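Local atomic coordinates of beta-L-arabinobiosidase (Bacteroides thetaiotaomicron, PDB entry 5MQR), a protein that is a multidomain glycosidase of plant pectin breakdown, probably hydrolysing linkages such as those of its arabinose-containing side chains. Residues E980-V983 against E984-Y987; Y672-R675 against W676-L679; F577-V580 against D581-A584. One frame throughout, in Å; residues are numbered along the deposited sequence.

Interaction 1: residues E980-V983 against E984-Y987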
loop_
_atom_site.group_PDB
_atom_site.type_symbol
_atom_site.label_atom_id
_atom_site.label_comp_id
_atom_site.label_asym_id
_atom_site.label_seq_id
_atom_site.Cartn_x
_atom_site.Cartn_y
_atom_site.Cartn_z
ATOM N N GLU A 980 7.749 -18.140 -17.968
ATOM C CA GLU A 980 7.046 -17.448 -19.040
ATOM C C GLU A 980 6.620 -18.392 -20.187
ATOM O O GLU A 980 5.489 -18.320 -20.694
ATOM C CB GLU A 980 7.912 -16.303 -19.584
ATOM C CG GLU A 980 7.214 -15.430 -20.619
ATOM C CD GLU A 980 7.929 -14.105 -20.863
ATOM O OE1 GLU A 980 9.094 -14.152 -21.270
ATOM O OE2 GLU A 980 7.332 -13.020 -20.647
ATOM N N LEU A 981 7.533 -19.265 -20.594
ATOM C CA LEU A 981 7.245 -20.272 -21.611
ATOM C C LEU A 981 6.181 -21.283 -21.129
ATOM O O LEU A 981 5.320 -21.686 -21.906
ATOM C CB LEU A 981 8.529 -20.999 -22.027
ATOM C CG LEU A 981 9.586 -20.169 -22.766
ATOM C CD1 LEU A 981 10.855 -20.980 -23.114
ATOM C CD2 LEU A 981 8.999 -19.559 -24.033
ATOM N N TYR A 982 6.228 -21.677 -19.859
ATOM C CA TYR A 982 5.190 -22.530 -19.297
ATOM C C TYR A 982 3.822 -21.813 -19.407
ATOM O O TYR A 982 2.810 -22.403 -19.824
ATOM C CB TYR A 982 5.531 -22.881 -17.848
ATOM C CG TYR A 982 4.655 -23.918 -17.162
ATOM C CD1 TYR A 982 3.815 -24.789 -17.876
ATOM C CD2 TYR A 982 4.695 -24.053 -15.789
ATOM C CE1 TYR A 982 3.037 -25.736 -17.225
ATOM C CE2 TYR A 982 3.931 -25.002 -15.131
ATOM C CZ TYR A 982 3.096 -25.835 -15.849
ATOM O OH TYR A 982 2.342 -26.770 -15.173
ATOM N N VAL A 983 3.821 -20.527 -19.110
ATOM C CA VAL A 983 2.614 -19.699 -19.304
ATOM C C VAL A 983 2.146 -19.660 -20.762
ATOM O O VAL A 983 1.011 -20.001 -21.048
ATOM C CB VAL A 983 2.800 -18.261 -18.740
ATOM C CG1 VAL A 983 1.618 -17.365 -19.121
ATOM C CG2 VAL A 983 2.940 -18.292 -17.215
ATOM N N GLU A 984 3.033 -19.298 -21.680
ATOM C CA GLU A 984 2.681 -19.204 -23.087
ATOM C C GLU A 984 2.231 -20.537 -23.666
ATOM O O GLU A 984 1.410 -20.559 -24.584
ATOM C CB GLU A 984 3.865 -18.687 -23.915
ATOM C CG GLU A 984 4.167 -17.205 -23.682
ATOM C CD GLU A 984 5.373 -16.688 -24.450
ATOM O OE1 GLU A 984 6.158 -17.495 -24.990
ATOM O OE2 GLU A 984 5.531 -15.448 -24.500
ATOM N N SER A 985 2.773 -21.632 -23.153
ATOM C CA SER A 985 2.389 -22.950 -23.637
ATOM C C SER A 985 0.955 -23.344 -23.259
ATOM O O SER A 985 0.386 -24.175 -23.920
ATOM C CB SER A 985 3.356 -24.045 -23.139
ATOM O OG SER A 985 3.122 -24.391 -21.771
ATOM N N GLN A 986 0.394 -22.734 -22.210
ATOM C CA GLN A 986 -0.909 -23.114 -21.670
ATOM C C GLN A 986 -2.062 -22.356 -22.350
ATOM O O GLN A 986 -2.898 -21.740 -21.699
ATOM C CB GLN A 986 -0.930 -22.955 -20.149
ATOM C CG GLN A 986 -0.099 -24.021 -19.430
ATOM C CD GLN A 986 0.043 -23.743 -17.939
ATOM O OE1 GLN A 986 -0.654 -24.340 -17.120
ATOM N NE2 GLN A 986 0.952 -22.832 -17.578
ATOM N N TYR A 987 -2.084 -22.429 -23.682
ATOM C CA TYR A 987 -3.124 -21.850 -24.500
ATOM C C TYR A 987 -3.405 -22.816 -25.635
ATOM O O TYR A 987 -2.512 -23.579 -26.055
ATOM C CB TYR A 987 -2.720 -20.480 -25.051
ATOM C CG TYR A 987 -2.695 -19.416 -23.994
ATOM C CD1 TYR A 987 -1.553 -19.188 -23.239
ATOM C CD2 TYR A 987 -3.815 -18.634 -23.749
ATOM C CE1 TYR A 987 -1.532 -18.224 -22.245
ATOM C CE2 TYR A 987 -3.805 -17.653 -22.754
ATOM C CZ TYR A 987 -2.654 -17.454 -22.008
ATOM O OH TYR A 987 -2.618 -16.477 -21.031
HETATM O O HOH W 1 5.038 -13.555 -22.496
#
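The last turn of helix 972-985 is held by side chains of S985 and Q986 that fold back onto the carbonyl of Y982. Two side-chain bonds grip Y982 O, and they come from opposite faces of its plane. S985 OG donates to Y982 O from one side, at 2.8 Å. Q986 NE2 comes from the other, standing well above the carbonyl plane, with 2.9 Å to Y982 O and an N-H...O angle of 151°. The same amide lies almost flat over the Y982 ring, the planes 10° apart, with NE2 3.4 Å above the ring and displaced toward its rim. Q986 reaches this place because its CG sits anti to the carbonyl carbon (chi1 -72°) and the chain stays extended beyond it. One group is thus fixed by a bond and a stack together, while Q986 OE1 is taken by R675 and Y982 OH by R675 and T1020.

Within this MGH1-like glycoside hydrolase domain, the backbone changes its pattern here. E984 N binds E980 O at 2.8 Å and S985 N binds L981 O, both as in an alpha helix, but the main bond of Q986 N goes to V983 O at 3.0 Å, one residue closer in sequence. Q986 itself is the centre of an inverse gamma turn that leads the chain out toward Y987. Earlier on the helix, a water donates to both E980 OE2 and E984 OE2. These carboxylate oxygens lie 4.9 Å apart, so the water probably eases their mutual repulsion; E980 OE2 also takes a hydrogen bond from Q665, and E980 OE1 forms a salt bridge with R977.

Interaction 2: residues Y672-R675 against W676-L679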
loop_
_atom_site.group_PDB
_atom_site.type_symbol
_atom_site.label_atom_id
_atom_site.label_comp_id
_atom_site.label_asym_id
_atom_site.label_seq_id
_atom_site.Cartn_x
_atom_site.Cartn_y
_atom_site.Cartn_z
ATOM N N TYR A 672 -2.535 -17.500 -13.475
ATOM C CA TYR A 672 -2.707 -17.648 -12.055
ATOM C C TYR A 672 -4.147 -18.010 -11.749
ATOM O O TYR A 672 -4.431 -19.007 -11.101
ATOM C CB TYR A 672 -2.310 -16.358 -11.317
ATOM C CG TYR A 672 -2.418 -16.519 -9.838
ATOM C CD1 TYR A 672 -1.378 -17.052 -9.100
ATOM C CD2 TYR A 672 -3.594 -16.178 -9.170
ATOM C CE1 TYR A 672 -1.498 -17.226 -7.734
ATOM C CE2 TYR A 672 -3.717 -16.350 -7.801
ATOM C CZ TYR A 672 -2.666 -16.874 -7.090
ATOM O OH TYR A 672 -2.810 -17.087 -5.735
ATOM N N TYR A 673 -5.061 -17.194 -12.241
ATOM C CA TYR A 673 -6.472 -17.410 -11.958
ATOM C C TYR A 673 -7.002 -18.628 -12.690
ATOM O O TYR A 673 -7.760 -19.405 -12.094
ATOM C CB TYR A 673 -7.302 -16.124 -12.207
ATOM C CG TYR A 673 -6.945 -15.095 -11.172
ATOM C CD1 TYR A 673 -7.443 -15.184 -9.871
ATOM C CD2 TYR A 673 -6.006 -14.094 -11.451
ATOM C CE1 TYR A 673 -7.054 -14.260 -8.896
ATOM C CE2 TYR A 673 -5.609 -13.181 -10.492
ATOM C CZ TYR A 673 -6.128 -13.265 -9.223
ATOM O OH TYR A 673 -5.714 -12.360 -8.289
ATOM N N TYR A 674 -6.573 -18.841 -13.937
ATOM C CA TYR A 674 -7.050 -19.992 -14.678
ATOM C C TYR A 674 -6.737 -21.329 -13.975
ATOM O O TYR A 674 -7.577 -22.205 -13.911
ATOM C CB TYR A 674 -6.486 -20.019 -16.105
ATOM C CG TYR A 674 -6.831 -21.297 -16.859
ATOM C CD1 TYR A 674 -8.105 -21.500 -17.360
ATOM C CD2 TYR A 674 -5.903 -22.306 -17.009
ATOM C CE1 TYR A 674 -8.443 -22.665 -18.019
ATOM C CE2 TYR A 674 -6.224 -23.494 -17.679
ATOM C CZ TYR A 674 -7.495 -23.664 -18.175
ATOM O OH TYR A 674 -7.818 -24.813 -18.846
ATOM N N ARG A 675 -5.531 -21.470 -13.462
ATOM C CA ARG A 675 -5.102 -22.757 -12.911
ATOM C C ARG A 675 -5.820 -23.044 -11.604
ATOM O O ARG A 675 -6.084 -24.208 -11.307
ATOM C CB ARG A 675 -3.588 -22.816 -12.742
ATOM C CG ARG A 675 -2.847 -22.986 -14.081
ATOM C CD ARG A 675 -3.128 -24.330 -14.753
ATOM N NE ARG A 675 -2.720 -25.421 -13.900
ATOM C CZ ARG A 675 -1.600 -26.139 -14.024
ATOM N NH1 ARG A 675 -0.730 -25.945 -15.027
ATOM N NH2 ARG A 675 -1.353 -27.082 -13.120
ATOM N N TRP A 676 -6.175 -21.995 -10.851
ATOM C CA TRP A 676 -7.037 -22.225 -9.694
ATOM C C TRP A 676 -8.446 -22.672 -10.126
ATOM O O TRP A 676 -8.993 -23.587 -9.539
ATOM C CB TRP A 676 -7.145 -21.009 -8.788
ATOM C CG TRP A 676 -5.969 -20.747 -7.946
ATOM C CD1 TRP A 676 -5.300 -19.562 -7.851
ATOM C CD2 TRP A 676 -5.325 -21.644 -7.039
ATOM N NE1 TRP A 676 -4.273 -19.667 -6.949
ATOM C CE2 TRP A 676 -4.253 -20.932 -6.441
ATOM C CE3 TRP A 676 -5.517 -22.981 -6.701
ATOM C CZ2 TRP A 676 -3.385 -21.506 -5.517
ATOM C CZ3 TRP A 676 -4.665 -23.556 -5.771
ATOM C CH2 TRP A 676 -3.608 -22.819 -5.187
ATOM N N TRP A 677 -9.001 -22.005 -11.141
ATOM C CA TRP A 677 -10.325 -22.296 -11.666
ATOM C C TRP A 677 -10.389 -23.713 -12.241
ATOM O O TRP A 677 -11.403 -24.406 -12.148
ATOM C CB TRP A 677 -10.655 -21.251 -12.752
ATOM C CG TRP A 677 -11.961 -21.412 -13.479
ATOM C CD1 TRP A 677 -13.178 -20.924 -13.107
ATOM C CD2 TRP A 677 -12.153 -22.038 -14.733
ATOM N NE1 TRP A 677 -14.124 -21.229 -14.047
ATOM C CE2 TRP A 677 -13.520 -21.915 -15.061
ATOM C CE3 TRP A 677 -11.308 -22.714 -15.611
ATOM C CZ2 TRP A 677 -14.061 -22.447 -16.229
ATOM C CZ3 TRP A 677 -11.843 -23.234 -16.776
ATOM C CH2 TRP A 677 -13.208 -23.087 -17.077
ATOM N N SER A 678 -9.290 -24.116 -12.851
ATOM C CA SER A 678 -9.159 -25.433 -13.394
ATOM C C SER A 678 -9.054 -26.489 -12.298
ATOM O O SER A 678 -9.819 -27.439 -12.294
ATOM C CB SER A 678 -7.912 -25.507 -14.257
ATOM O OG SER A 678 -8.049 -26.674 -15.015
ATOM N N LEU A 679 -8.100 -26.308 -11.385
ATOM C CA LEU A 679 -7.901 -27.237 -10.263
ATOM C C LEU A 679 -9.204 -27.502 -9.522
ATOM O O LEU A 679 -9.503 -28.630 -9.173
ATOM C CB LEU A 679 -6.874 -26.691 -9.272
ATOM C CG LEU A 679 -6.613 -27.565 -8.051
ATOM C CD1 LEU A 679 -5.790 -28.780 -8.442
ATOM C CD2 LEU A 679 -5.924 -26.785 -6.962
#
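Y674 O takes the backbone N-H of S678, with 2.8 Å between Y674 O and S678 N and the donor nitrogen nearly in line with the C=O. Neighbouring helical bonds join W677 N to Y673 O and L679 N to R675 O. W676 N is less well served: its bond to Y672 O is weak, at 3.5 Å, and that oxygen also receives the amide of N1022.

The side chains of this pair also meet. The pyrrole edge of W676, CD1 and NE1 leading, is directed at the face of the Y672 ring, a T-shaped pair with centroids 4.7 Å apart and planes at 81°. Y672 CE2 meets W676 CD1 at 3.6 Å. With CG anti to the backbone N (chi1 -177°), the Y672 ring is turned so that its face meets the indole edge of W676, and its hydroxyl bonds P659 O.

Farther round the helix, Y674 CE1 meets W677 CZ3 at 3.7 Å, the two rings inclined at 36°, and S678 CB lies over one face of Y674. The indole N-H of W677 goes to N634. The i to i+4 and i to i+3 pairs are the spacings that bring side chains together on one alpha helix, here the buried part of helix 666-680.

Interaction 3: residues F577-V580 against D581-A584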
loop_
_atom_site.group_PDB
_atom_site.type_symbol
_atom_site.label_atom_id
_atom_site.label_comp_id
_atom_site.label_asym_id
_atom_site.label_seq_id
_atom_site.Cartn_x
_atom_site.Cartn_y
_atom_site.Cartn_z
ATOM N N PHE A 577 -23.707 25.666 5.751
ATOM C CA PHE A 577 -23.057 26.923 5.388
ATOM C C PHE A 577 -21.524 26.782 5.484
ATOM O O PHE A 577 -21.049 26.192 6.447
ATOM C CB PHE A 577 -23.533 28.034 6.364
ATOM C CG PHE A 577 -22.967 29.404 6.074
ATOM C CD1 PHE A 577 -21.705 29.759 6.512
ATOM C CD2 PHE A 577 -23.722 30.353 5.376
ATOM C CE1 PHE A 577 -21.188 31.022 6.259
ATOM C CE2 PHE A 577 -23.206 31.634 5.115
ATOM C CZ PHE A 577 -21.934 31.957 5.550
ATOM N N PRO A 578 -20.740 27.302 4.524
ATOM C CA PRO A 578 -21.182 27.924 3.262
ATOM C C PRO A 578 -21.465 26.930 2.124
ATOM O O PRO A 578 -20.897 25.844 2.079
ATOM C CB PRO A 578 -19.970 28.753 2.857
ATOM C CG PRO A 578 -18.827 27.963 3.380
ATOM C CD PRO A 578 -19.292 27.441 4.713
ATOM N N THR A 579 -22.313 27.340 1.190
ATOM C CA THR A 579 -22.626 26.545 0.015
ATOM C C THR A 579 -22.036 27.250 -1.205
ATOM O O THR A 579 -21.477 28.362 -1.095
ATOM C CB THR A 579 -24.162 26.380 -0.156
ATOM O OG1 THR A 579 -24.721 27.612 -0.612
ATOM C CG2 THR A 579 -24.838 25.963 1.193
ATOM N N VAL A 580 -22.197 26.601 -2.370
ATOM C CA VAL A 580 -21.883 27.212 -3.668
ATOM C C VAL A 580 -22.731 28.451 -3.977
ATOM O O VAL A 580 -22.325 29.253 -4.814
ATOM C CB VAL A 580 -21.969 26.227 -4.866
ATOM C CG1 VAL A 580 -20.983 25.082 -4.699
ATOM C CG2 VAL A 580 -23.380 25.686 -5.099
ATOM N N ASP A 581 -23.876 28.613 -3.298
ATOM C CA ASP A 581 -24.726 29.809 -3.440
ATOM C C ASP A 581 -24.517 30.943 -2.402
ATOM O O ASP A 581 -25.095 32.025 -2.520
ATOM C CB ASP A 581 -26.202 29.366 -3.501
ATOM C CG ASP A 581 -26.468 28.450 -4.695
ATOM O OD1 ASP A 581 -26.151 28.864 -5.835
ATOM O OD2 ASP A 581 -26.940 27.303 -4.503
ATOM N N THR A 582 -23.686 30.712 -1.401
ATOM C CA THR A 582 -23.352 31.741 -0.427
ATOM C C THR A 582 -22.610 32.924 -1.081
ATOM O O THR A 582 -21.660 32.713 -1.847
ATOM C CB THR A 582 -22.450 31.150 0.665
ATOM O OG1 THR A 582 -23.132 30.068 1.315
ATOM C CG2 THR A 582 -22.026 32.214 1.682
ATOM N N PRO A 583 -23.021 34.174 -0.762
ATOM C CA PRO A 583 -22.265 35.306 -1.267
ATOM C C PRO A 583 -20.773 35.291 -0.879
ATOM O O PRO A 583 -20.391 34.794 0.175
ATOM C CB PRO A 583 -22.979 36.519 -0.637
ATOM C CG PRO A 583 -24.344 36.039 -0.302
ATOM C CD PRO A 583 -24.150 34.612 0.084
ATOM N N ALA A 584 -19.950 35.838 -1.757
ATOM C CA ALA A 584 -18.488 35.815 -1.584
ATOM C C ALA A 584 -17.996 36.625 -0.373
ATOM O O ALA A 584 -17.012 36.252 0.247
ATOM C CB ALA A 584 -17.817 36.342 -2.848
HETATM O O HOH W 2 -19.985 30.495 -1.993
#
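F577 comes first, its ring crossing the T582 side chain at about a right angle, with CE2 3.7 Å from T582 CG2. P578 follows through a cis peptide bond; its CB lies over one face of the F577 ring, while its CA touches T582 OG1. T579 carries most of the polar contact. Its N donates to T582 OG1 at 2.9 Å in a nearly straight bond (164°), which T582 allows by holding OG1 anti to its own carbonyl carbon (chi1 -59°). T579 OG1 accepts D581 N at 3.0 Å, an ST turn, and T579 O accepts T582 N at 3.2 Å from well above the carbonyl plane, closing a type I beta turn. V580 and D581 are the two corners of that turn. A water donates to both T579 O and T582 O, a second bridge across its open end. With a valine in place of T582, T579 N would probably lose its acceptor, leaving the turn held at T582 chiefly by the bond between T582 N and T579 O. The turn belongs to the long loop between strands 564-570 and 600-610, where F577 meets Y367 edge-to-face, P578 O accepts from H41, and V580 rests on P38 and F330.

In the fold
From the N terminus, interaction 3 comes first, closing a tight turn in the loop between strands 564-570 and 600-610 and setting it against loops that carry P38, H41, F330 and Y367. Interaction 2 follows on helix 666-680, and interaction 1 lies some 300 residues later at the end of helix 972-985. All three are local and in series; none nests in or crosses another. Interactions 1 and 2 nonetheless meet in space, their centres 14 Å apart: R675 NH1 reaches Q986 OE1 and Y982 OH by probable hydrogen bonds, tying helix 666-680 to the C-terminal end of helix 972-985 and the turn after it. Interaction 3 stands apart, its centre 61 Å from that of interaction 1.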